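Local coordinates for protein KLTH0A00704p (Lachancea thermotolerans, PDB 4J2G) that probably acts in autophagy as an Atg13-family protein, its HORMA domain (the part described here) being implicated in recruitment of PI 3-kinase, at residues V90-L95 and G203-D208; L129-I134 and K216-L221; E243-T248 and V261-D266. The protein carries 1 engineered substitution. One frame throughout, in Å; residues are numbered along the deposited sequence.

Contact 1 of 3, residues V90-L95 and G203-D208; sequences VIETYL and GTRILD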
loop_
_atom_site.group_PDB
_atom_site.type_symbol
_atom_site.label_atom_id
_atom_site.label_comp_id
_atom_site.label_asym_id
_atom_site.label_seq_id
_atom_site.Cartn_x
_atom_site.Cartn_y
_atom_site.Cartn_z
ATOM N N VAL A 90 8.214 -0.570 1.838
ATOM C CA VAL A 90 7.200 -0.895 0.871
ATOM C C VAL A 90 6.087 -1.710 1.493
ATOM O O VAL A 90 6.333 -2.636 2.245
ATOM C CB VAL A 90 7.835 -1.546 -0.359
ATOM C CG1 VAL A 90 6.785 -2.133 -1.372
ATOM C CG2 VAL A 90 8.640 -0.453 -1.017
ATOM N N ILE A 91 4.839 -1.294 1.247
ATOM C CA ILE A 91 3.671 -2.048 1.734
ATOM C C ILE A 91 2.746 -2.430 0.571
ATOM O O ILE A 91 2.351 -1.578 -0.180
ATOM C CB ILE A 91 2.895 -1.287 2.787
ATOM C CG1 ILE A 91 3.806 -1.064 4.016
ATOM C CG2 ILE A 91 1.673 -2.085 3.280
ATOM C CD1 ILE A 91 3.181 -0.173 5.062
ATOM N N GLU A 92 2.438 -3.711 0.431
ATOM C CA GLU A 92 1.498 -4.137 -0.617
ATOM C C GLU A 92 0.169 -4.521 0.052
ATOM O O GLU A 92 0.175 -5.123 1.082
ATOM C CB GLU A 92 2.068 -5.316 -1.320
ATOM C CG GLU A 92 3.292 -4.964 -2.188
ATOM C CD GLU A 92 3.680 -6.168 -3.111
ATOM O OE1 GLU A 92 3.404 -7.330 -2.740
ATOM O OE2 GLU A 92 4.219 -5.942 -4.197
ATOM N N THR A 93 -0.961 -4.112 -0.520
ATOM C CA THR A 93 -2.278 -4.428 0.004
ATOM C C THR A 93 -2.884 -5.226 -1.119
ATOM O O THR A 93 -2.835 -4.814 -2.276
ATOM C CB THR A 93 -3.117 -3.178 0.261
ATOM O OG1 THR A 93 -2.545 -2.431 1.363
ATOM C CG2 THR A 93 -4.588 -3.548 0.665
ATOM N N TYR A 94 -3.442 -6.384 -0.790
ATOM C CA TYR A 94 -3.994 -7.234 -1.865
ATOM C C TYR A 94 -5.284 -7.904 -1.454
ATOM O O TYR A 94 -5.573 -8.000 -0.281
ATOM C CB TYR A 94 -2.964 -8.291 -2.300
ATOM C CG TYR A 94 -2.450 -9.071 -1.103
ATOM C CD1 TYR A 94 -1.290 -8.691 -0.442
ATOM C CD2 TYR A 94 -3.144 -10.155 -0.619
ATOM C CE1 TYR A 94 -0.854 -9.362 0.680
ATOM C CE2 TYR A 94 -2.688 -10.854 0.481
ATOM C CZ TYR A 94 -1.529 -10.463 1.109
ATOM O OH TYR A 94 -1.104 -11.160 2.227
ATOM N N LEU A 95 -6.009 -8.430 -2.442
ATOM C CA LEU A 95 -7.145 -9.258 -2.184
ATOM C C LEU A 95 -6.667 -10.684 -2.240
ATOM O O LEU A 95 -6.242 -11.161 -3.301
ATOM C CB LEU A 95 -8.235 -8.988 -3.200
ATOM C CG LEU A 95 -9.562 -9.711 -3.050
ATOM C CD1 LEU A 95 -10.215 -9.401 -1.701
ATOM C CD2 LEU A 95 -10.446 -9.296 -4.202
ATOM N N GLY A 203 -5.155 -8.554 2.739
ATOM C CA GLY A 203 -3.886 -8.868 3.381
ATOM C C GLY A 203 -2.937 -7.698 3.047
ATOM O O GLY A 203 -3.229 -6.900 2.163
ATOM N N THR A 204 -1.851 -7.563 3.798
ATOM C CA THR A 204 -0.773 -6.649 3.510
ATOM C C THR A 204 0.492 -7.368 3.802
ATOM O O THR A 204 0.465 -8.345 4.499
ATOM C CB THR A 204 -0.767 -5.426 4.452
ATOM O OG1 THR A 204 -0.835 -5.889 5.793
ATOM C CG2 THR A 204 -1.994 -4.592 4.171
ATOM N N ARG A 205 1.598 -6.810 3.340
ATOM C CA ARG A 205 2.894 -7.426 3.360
ATOM C C ARG A 205 3.783 -6.207 3.330
ATOM O O ARG A 205 3.542 -5.276 2.567
ATOM C CB ARG A 205 3.070 -8.226 2.053
ATOM C CG ARG A 205 4.448 -8.669 1.710
ATOM C CD ARG A 205 4.491 -9.506 0.410
ATOM N NE ARG A 205 3.154 -9.907 0.001
ATOM C CZ ARG A 205 2.816 -11.160 -0.258
ATOM N NH1 ARG A 205 3.735 -12.117 -0.139
ATOM N NH2 ARG A 205 1.585 -11.468 -0.657
ATOM N N ILE A 206 4.792 -6.225 4.172
ATOM C CA ILE A 206 5.787 -5.204 4.245
ATOM C C ILE A 206 7.005 -5.768 3.610
ATOM O O ILE A 206 7.292 -6.908 3.796
ATOM C CB ILE A 206 6.089 -4.910 5.705
ATOM C CG1 ILE A 206 4.850 -4.271 6.335
ATOM C CG2 ILE A 206 7.340 -4.086 5.798
ATOM C CD1 ILE A 206 4.840 -4.159 7.863
ATOM N N LEU A 207 7.695 -4.958 2.826
ATOM C CA LEU A 207 8.859 -5.339 2.046
ATOM C C LEU A 207 9.925 -4.245 2.182
ATOM O O LEU A 207 9.609 -3.012 2.318
ATOM C CB LEU A 207 8.551 -5.393 0.574
ATOM C CG LEU A 207 7.508 -6.457 0.180
ATOM C CD1 LEU A 207 7.102 -6.335 -1.280
ATOM C CD2 LEU A 207 8.057 -7.833 0.497
ATOM N N ASP A 208 11.186 -4.684 2.157
ATOM C CA ASP A 208 12.330 -3.759 2.020
ATOM C C ASP A 208 12.374 -3.350 0.546
ATOM O O ASP A 208 12.566 -4.169 -0.345
ATOM C CB ASP A 208 13.601 -4.450 2.458
ATOM C CG ASP A 208 14.856 -3.585 2.302
ATOM O OD1 ASP A 208 14.944 -2.719 1.381
ATOM O OD2 ASP A 208 15.775 -3.819 3.133
#

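Contact 2 of 3, residues L129-I134 and K216-L221; sequences LERWLI and KGRIGL. With SO4 (sulfate ion), chain C.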
loop_
_atom_site.group_PDB
_atom_site.type_symbol
_atom_site.label_atom_id
_atom_site.label_comp_id
_atom_site.label_asym_id
_atom_site.label_seq_id
_atom_site.Cartn_x
_atom_site.Cartn_y
_atom_site.Cartn_z
ATOM N N LEU A 129 -3.820 -4.325 -4.765
ATOM C CA LEU A 129 -4.720 -3.220 -4.752
ATOM C C LEU A 129 -3.996 -1.872 -4.484
ATOM O O LEU A 129 -4.430 -0.843 -4.976
ATOM C CB LEU A 129 -5.766 -3.469 -3.627
ATOM C CG LEU A 129 -6.635 -4.740 -3.676
ATOM C CD1 LEU A 129 -7.440 -4.943 -2.427
ATOM C CD2 LEU A 129 -7.524 -4.738 -4.903
ATOM N N GLU A 130 -2.976 -1.884 -3.638
ATOM C CA GLU A 130 -2.285 -0.660 -3.273
ATOM C C GLU A 130 -0.836 -0.987 -3.076
ATOM O O GLU A 130 -0.499 -2.080 -2.581
ATOM C CB GLU A 130 -2.728 -0.107 -1.912
ATOM C CG GLU A 130 -4.215 0.104 -1.722
ATOM C CD GLU A 130 -4.574 0.501 -0.245
ATOM O OE1 GLU A 130 -3.929 0.051 0.792
ATOM O OE2 GLU A 130 -5.556 1.256 -0.138
ATOM N N ARG A 131 0.021 -0.027 -3.388
ATOM C CA ARG A 131 1.426 -0.205 -2.979
ATOM C C ARG A 131 1.960 1.095 -2.427
ATOM O O ARG A 131 2.004 2.076 -3.142
ATOM C CB ARG A 131 2.300 -0.702 -4.111
ATOM C CG ARG A 131 3.726 -1.089 -3.684
ATOM C CD ARG A 131 4.520 -1.572 -4.924
ATOM N NE ARG A 131 4.201 -2.962 -5.289
ATOM C CZ ARG A 131 3.793 -3.376 -6.497
ATOM N NH1 ARG A 131 3.632 -2.534 -7.502
ATOM N NH2 ARG A 131 3.571 -4.670 -6.706
ATOM N N TRP A 132 2.369 1.061 -1.165
ATOM C CA TRP A 132 2.827 2.271 -0.426
ATOM C C TRP A 132 4.330 2.224 -0.410
ATOM O O TRP A 132 4.940 1.146 -0.408
ATOM C CB TRP A 132 2.359 2.197 1.034
ATOM C CG TRP A 132 0.896 2.251 1.234
ATOM C CD1 TRP A 132 -0.012 1.183 1.106
ATOM C CD2 TRP A 132 0.132 3.380 1.621
ATOM N NE1 TRP A 132 -1.272 1.634 1.349
ATOM C CE2 TRP A 132 -1.222 2.954 1.719
ATOM C CE3 TRP A 132 0.452 4.734 1.896
ATOM C CZ2 TRP A 132 -2.266 3.813 2.091
ATOM C CZ3 TRP A 132 -0.562 5.575 2.253
ATOM C CH2 TRP A 132 -1.936 5.119 2.338
ATOM N N LEU A 133 4.935 3.385 -0.368
ATOM C CA LEU A 133 6.384 3.496 -0.285
ATOM C C LEU A 133 6.626 4.648 0.710
ATOM O O LEU A 133 6.100 5.727 0.513
ATOM C CB LEU A 133 6.900 4.007 -1.607
ATOM C CG LEU A 133 8.394 4.368 -1.604
ATOM C CD1 LEU A 133 9.317 3.178 -1.263
ATOM C CD2 LEU A 133 8.860 5.064 -2.879
ATOM N N ILE A 134 7.408 4.389 1.743
ATOM C CA ILE A 134 7.808 5.385 2.767
ATOM C C ILE A 134 9.326 5.298 2.739
ATOM O O ILE A 134 9.921 4.172 2.649
ATOM C CB ILE A 134 7.301 4.953 4.145
ATOM C CG1 ILE A 134 5.770 4.732 4.071
ATOM C CG2 ILE A 134 7.686 5.980 5.225
ATOM C CD1 ILE A 134 5.248 3.854 5.188
ATOM N N LYS A 216 5.118 -14.634 -9.092
ATOM C CA LYS A 216 4.792 -15.509 -10.212
ATOM C C LYS A 216 3.342 -15.391 -10.698
ATOM O O LYS A 216 3.094 -14.997 -11.851
ATOM C CB LYS A 216 5.169 -16.977 -9.902
ATOM C CG LYS A 216 6.490 -17.143 -9.153
ATOM C CD LYS A 216 6.960 -18.592 -9.090
ATOM C CE LYS A 216 8.064 -18.759 -8.051
ATOM N NZ LYS A 216 8.764 -20.069 -8.176
ATOM N N GLY A 217 2.396 -15.718 -9.826
ATOM C CA GLY A 217 1.029 -15.991 -10.283
ATOM C C GLY A 217 -0.035 -15.257 -9.495
ATOM O O GLY A 217 -0.983 -15.881 -8.950
ATOM N N ARG A 218 0.132 -13.935 -9.440
ATOM C CA ARG A 218 -0.849 -13.028 -8.824
ATOM C C ARG A 218 -1.373 -12.080 -9.932
ATOM O O ARG A 218 -0.826 -12.063 -11.002
ATOM C CB ARG A 218 -0.205 -12.258 -7.641
ATOM C CG ARG A 218 0.845 -11.199 -8.049
ATOM C CD ARG A 218 1.169 -10.370 -6.799
ATOM N NE ARG A 218 2.184 -9.319 -6.964
ATOM C CZ ARG A 218 2.802 -8.670 -5.951
ATOM N NH1 ARG A 218 2.544 -8.957 -4.698
ATOM N NH2 ARG A 218 3.739 -7.767 -6.193
ATOM N N ILE A 219 -2.433 -11.313 -9.693
ATOM C CA ILE A 219 -2.791 -10.219 -10.590
ATOM C C ILE A 219 -2.115 -8.953 -10.050
ATOM O O ILE A 219 -2.542 -8.392 -9.011
ATOM C CB ILE A 219 -4.318 -9.970 -10.625
ATOM C CG1 ILE A 219 -5.116 -11.203 -11.054
ATOM C CG2 ILE A 219 -4.678 -8.770 -11.492
ATOM C CD1 ILE A 219 -5.020 -11.540 -12.518
ATOM N N GLY A 220 -1.094 -8.482 -10.761
ATOM C CA GLY A 220 -0.309 -7.312 -10.403
ATOM C C GLY A 220 -1.086 -5.983 -10.530
ATOM O O GLY A 220 -2.102 -5.903 -11.217
ATOM N N LEU A 221 -0.609 -4.935 -9.865
ATOM C CA LEU A 221 -1.127 -3.582 -10.147
ATOM C C LEU A 221 -1.168 -3.235 -11.638
ATOM O O LEU A 221 -2.066 -2.507 -12.064
ATOM C CB LEU A 221 -0.301 -2.530 -9.402
ATOM C CG LEU A 221 -0.679 -2.257 -7.948
ATOM C CD1 LEU A 221 0.042 -0.989 -7.559
ATOM C CD2 LEU A 221 -2.210 -2.157 -7.683
HETATM S S SO4 C . 2.919 -5.011 -10.235
HETATM O O1 SO4 C . 3.865 -3.916 -10.304
HETATM O O2 SO4 C . 2.141 -4.839 -11.469
HETATM O O3 SO4 C . 3.400 -6.411 -10.229
HETATM O O4 SO4 C . 2.186 -4.867 -8.961
#

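Contact 3 of 3, residues E243-T248 and V261-D266; sequences EQRKIT and VSYRKD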
loop_
_atom_site.group_PDB
_atom_site.type_symbol
_atom_site.label_atom_id
_atom_site.label_comp_id
_atom_site.label_asym_id
_atom_site.label_seq_id
_atom_site.Cartn_x
_atom_site.Cartn_y
_atom_site.Cartn_z
ATOM N N GLU A 243 -3.937 5.097 -9.751
ATOM C CA GLU A 243 -3.874 6.513 -9.383
ATOM C C GLU A 243 -2.737 6.606 -8.345
ATOM O O GLU A 243 -2.343 5.587 -7.794
ATOM C CB GLU A 243 -5.167 6.893 -8.729
ATOM C CG GLU A 243 -5.327 8.358 -8.451
ATOM C CD GLU A 243 -6.235 9.056 -9.455
ATOM O OE1 GLU A 243 -7.268 8.444 -9.849
ATOM O OE2 GLU A 243 -5.919 10.222 -9.839
ATOM N N GLN A 244 -2.234 7.808 -8.061
ATOM C CA GLN A 244 -1.148 7.976 -7.139
ATOM C C GLN A 244 -1.455 9.127 -6.257
ATOM O O GLN A 244 -1.937 10.100 -6.763
ATOM C CB GLN A 244 0.173 8.321 -7.851
ATOM C CG GLN A 244 1.376 8.354 -6.833
ATOM C CD GLN A 244 2.675 8.756 -7.500
ATOM O OE1 GLN A 244 2.768 9.873 -8.055
ATOM N NE2 GLN A 244 3.709 7.867 -7.439
ATOM N N ARG A 245 -1.134 9.028 -4.964
ATOM C CA ARG A 245 -1.218 10.184 -4.001
ATOM C C ARG A 245 0.117 10.314 -3.346
ATOM O O ARG A 245 0.764 9.288 -3.097
ATOM C CB ARG A 245 -2.280 9.995 -2.857
ATOM C CG ARG A 245 -3.693 10.055 -3.359
ATOM C CD ARG A 245 -4.022 11.462 -3.832
ATOM N NE ARG A 245 -4.591 11.413 -5.190
ATOM C CZ ARG A 245 -5.893 11.312 -5.466
ATOM N NH1 ARG A 245 -6.787 11.266 -4.475
ATOM N NH2 ARG A 245 -6.304 11.250 -6.729
ATOM N N LYS A 246 0.537 11.548 -3.014
ATOM C CA LYS A 246 1.832 11.733 -2.375
ATOM C C LYS A 246 1.627 12.766 -1.289
ATOM O O LYS A 246 0.940 13.727 -1.487
ATOM C CB LYS A 246 2.812 12.353 -3.305
ATOM C CG LYS A 246 3.307 11.615 -4.488
ATOM C CD LYS A 246 4.338 12.578 -5.038
ATOM C CE LYS A 246 4.973 12.126 -6.320
ATOM N NZ LYS A 246 4.627 13.222 -7.240
ATOM N N ILE A 247 2.237 12.560 -0.147
ATOM C CA ILE A 247 2.169 13.509 0.936
ATOM C C ILE A 247 3.291 14.528 0.704
ATOM O O ILE A 247 4.307 14.220 0.053
ATOM C CB ILE A 247 2.193 12.737 2.267
ATOM C CG1 ILE A 247 1.250 11.517 2.093
ATOM C CG2 ILE A 247 1.651 13.576 3.389
ATOM C CD1 ILE A 247 0.630 10.928 3.355
ATOM N N THR A 248 3.048 15.768 1.129
ATOM C CA THR A 248 4.057 16.837 1.086
ATOM C C THR A 248 5.238 16.326 1.866
ATOM O O THR A 248 5.060 15.756 2.942
ATOM C CB THR A 248 3.558 18.108 1.803
ATOM O OG1 THR A 248 2.208 18.392 1.392
ATOM C CG2 THR A 248 4.490 19.301 1.510
ATOM N N VAL A 261 1.578 6.516 -2.463
ATOM C CA VAL A 261 0.818 5.279 -2.631
ATOM C C VAL A 261 0.293 5.305 -4.052
ATOM O O VAL A 261 -0.194 6.313 -4.507
ATOM C CB VAL A 261 -0.349 5.082 -1.586
ATOM C CG1 VAL A 261 -1.369 6.194 -1.702
ATOM C CG2 VAL A 261 -1.064 3.718 -1.817
ATOM N N SER A 262 0.448 4.195 -4.741
ATOM C CA SER A 262 -0.224 3.905 -6.023
ATOM C C SER A 262 -1.271 2.856 -5.764
ATOM O O SER A 262 -0.979 1.870 -5.087
ATOM C CB SER A 262 0.779 3.306 -6.975
ATOM O OG SER A 262 1.642 4.365 -7.372
ATOM N N TYR A 263 -2.475 3.062 -6.308
ATOM C CA TYR A 263 -3.586 2.181 -6.064
ATOM C C TYR A 263 -4.504 1.961 -7.282
ATOM O O TYR A 263 -4.714 2.836 -8.073
ATOM C CB TYR A 263 -4.386 2.645 -4.862
ATOM C CG TYR A 263 -4.925 4.049 -5.009
ATOM C CD1 TYR A 263 -4.146 5.160 -4.609
ATOM C CD2 TYR A 263 -6.183 4.278 -5.491
ATOM C CE1 TYR A 263 -4.627 6.454 -4.734
ATOM C CE2 TYR A 263 -6.708 5.583 -5.607
ATOM C CZ TYR A 263 -5.928 6.662 -5.202
ATOM O OH TYR A 263 -6.426 7.931 -5.357
ATOM N N ARG A 264 -5.017 0.750 -7.433
ATOM C CA ARG A 264 -6.063 0.466 -8.401
ATOM C C ARG A 264 -7.322 1.307 -8.083
ATOM O O ARG A 264 -7.876 1.196 -6.993
ATOM C CB ARG A 264 -6.332 -1.054 -8.275
ATOM C CG ARG A 264 -7.181 -1.609 -9.382
ATOM C CD ARG A 264 -7.493 -3.112 -9.148
ATOM N NE ARG A 264 -6.285 -3.918 -9.148
ATOM C CZ ARG A 264 -5.576 -4.268 -10.240
ATOM N NH1 ARG A 264 -5.911 -3.890 -11.453
ATOM N NH2 ARG A 264 -4.500 -5.017 -10.104
ATOM N N LYS A 265 -7.723 2.201 -9.002
ATOM C CA LYS A 265 -8.978 2.990 -8.924
ATOM C C LYS A 265 -10.262 2.229 -8.638
ATOM O O LYS A 265 -11.130 2.717 -7.938
ATOM C CB LYS A 265 -9.224 3.760 -10.237
ATOM C CG LYS A 265 -8.217 4.890 -10.556
ATOM C CD LYS A 265 -8.331 5.289 -12.027
ATOM C CE LYS A 265 -7.830 6.689 -12.248
ATOM N NZ LYS A 265 -7.818 6.936 -13.709
ATOM N N ASP A 266 -10.410 1.039 -9.216
ATOM C CA ASP A 266 -11.616 0.285 -8.990
ATOM C C ASP A 266 -11.379 -0.944 -8.074
ATOM O O ASP A 266 -10.522 -1.792 -8.363
ATOM C CB ASP A 266 -12.057 -0.201 -10.367
ATOM C CG ASP A 266 -12.254 0.919 -11.324
ATOM O OD1 ASP A 266 -13.433 1.360 -11.397
ATOM O OD2 ASP A 266 -11.263 1.336 -12.008
#

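Contact 1 of 3, residues V90-L95 and G203-D208
Tyr94 lays its ring over Gly203, whose CA stands 4.0 Å from the centroid of the Tyr94 ring, a CH-pi contact over the face. The ring gets there because its CG sits between the backbone N and the carbonyl carbon (chi1 53°), which turns it across to the partner strand; a CB on Gly203 would run into the hydroxyl. The strands are antiparallel, with paired backbone bonds such as Leu207 N to Val90 O (2.8 Å) and Glu92 N to Arg205 O (2.9 Å). Arg205 leaves its strand with CG anti to the backbone N and bends at chi3, so that NH2 comes 3.5 Å from Tyr94 CE1, the two side chains crossing near a right angle. Glu92 runs beside it, yet OE1 is a long 3.8 Å from Arg205 NE and well out of the guanidinium plane; its stronger mates are Arg218 and Arg131, while Arg205 pairs with Glu126. On the other face Ile91 and Ile206 lie side by side, CG1 to CG1 at 4.1 Å, against helix 18-39. Between Glu92 and Arg205 the attraction is thus probably of charge alone, and Arg205 NE, buried here, has no hydrogen-bond partner.

Contact 2 of 3, residues L129-I134 and K216-L221
Arg131 and Arg218 meet at a sulfate-binding pocket of the HORMA domain, where strand 126-136 of its antiparallel sheet faces the loop after strand 201-208. The sulfate probably came from the crystallisation liquor, but its setting of Arg131 and backbone N-H groups, with Arg218 close by, is consistent with a site suited to a phosphate-like anion. Arg131 reaches it with CG anti to the backbone N (chi1 -172°) and a bend at chi3 that swings the edge of the guanidinium toward the ion, the sulfur lying near its plane. Sulfate O4 takes the main grip: Arg131 NH2 lies 2.7 Å from O4, Leu221 N lies 2.9 Å from O4, and Arg131 NH1 adds a weak bond. The same NH1 holds O1 at 3.1 Å, and Ser222 N donates as well. Arg218 crosses Arg131 at about a right angle, the two guanidinium planes 40° apart, with Arg131 NH2 3.1 Å from Arg218 NH2. Both are donors; Glu92 pairs with each, and with the sulfate probably offsets their like charges, while Arg218 also meets Glu126. With an alanine at Arg131, O4 of the sulfate would probably lose its shortest bond and Glu92 OE2 its arginine mate. Leu221 supplies the apolar part of the contact, with CD2 3.7 Å from Leu129 C and CD1 3.9 Å from Arg131 NH1. Leu129 and Glu130 both face Thr93, a classic beta bulge, and Thr93 OG1 is bonded to Glu130 OE1. That same oxygen also receives the indole: Trp132 NE1 lies 3.1 Å from Glu130 OE1, the bond nearly straight at 171° and arriving from above the carboxylate plane.

Contact 3 of 3, residues E243-T248 and V261-D266
Tyr263 is gripped from two directions by residues of the opposing strand. Glu243 lies alongside it, pointing the same way, and puts CB over one face of the ring, 3.9 Å from the Tyr263 centroid in a CH-pi contact. Arg245 arrives at the ring's edge with CG near the ring plane, then bends at chi2 and chi3 until its guanidinium stands almost perpendicular to the ring, the planes 87° apart. The hydroxyl thereby sits over the centre of the guanidinium face, Tyr263 OH 3.4 Å from Arg245 CZ, a position in which no N-H points at it. A chi1 of 58° carries the Tyr263 ring across to the opposing strand, among these side chains. Glu243 and Arg245, two residues apart on one strand, also form a salt bridge, Arg245 NH2 to Glu243 OE2 at 3.3 Å. Lys265 crosses Glu243 obliquely with its CE 3.0 Å from Glu243 OE1, while NZ stays beyond salt-bridge range and bonds to Ala240 O. Backbone bonds fix the register of the hairpin, for example Arg245 N to Val261 O at 2.9 Å. On the opposite face Gln244 reaches beside Ser262, whose OG is 4.0 Å from Gln244 CG. Strand 242-252 is one edge of the five-stranded sheet within this chain; strand 255-264 continues inward to strand 126-136, where Val261 packs on Trp132 and Tyr263 on Glu130, and Ile247 leans on helix 158-177.

How the contacts relate
After helices 18-39 and 70-78 comes strand 89-96, the first of the five-stranded sheet, and strand 126-136 later returns beside it. Two helices on, strand 201-208 reaches the other edge of 89-96, and contact 1 closes a loop of 107 residues. The chain then swings round so that 216-221 meets 129-134, closing a loop of 81 residues; because the segments alternate, contact 2 crosses contact 1, and the two touch through Glu92 and Arg218. Contact 3 follows in series, a hairpin with 12 residues between its segments, joined to contact 2 by Arg131 with Ser262 and Gly220 with Arg264. Contacts 1 and 3 do not touch, their centres about 15 Å apart, yet both belong to this sheet.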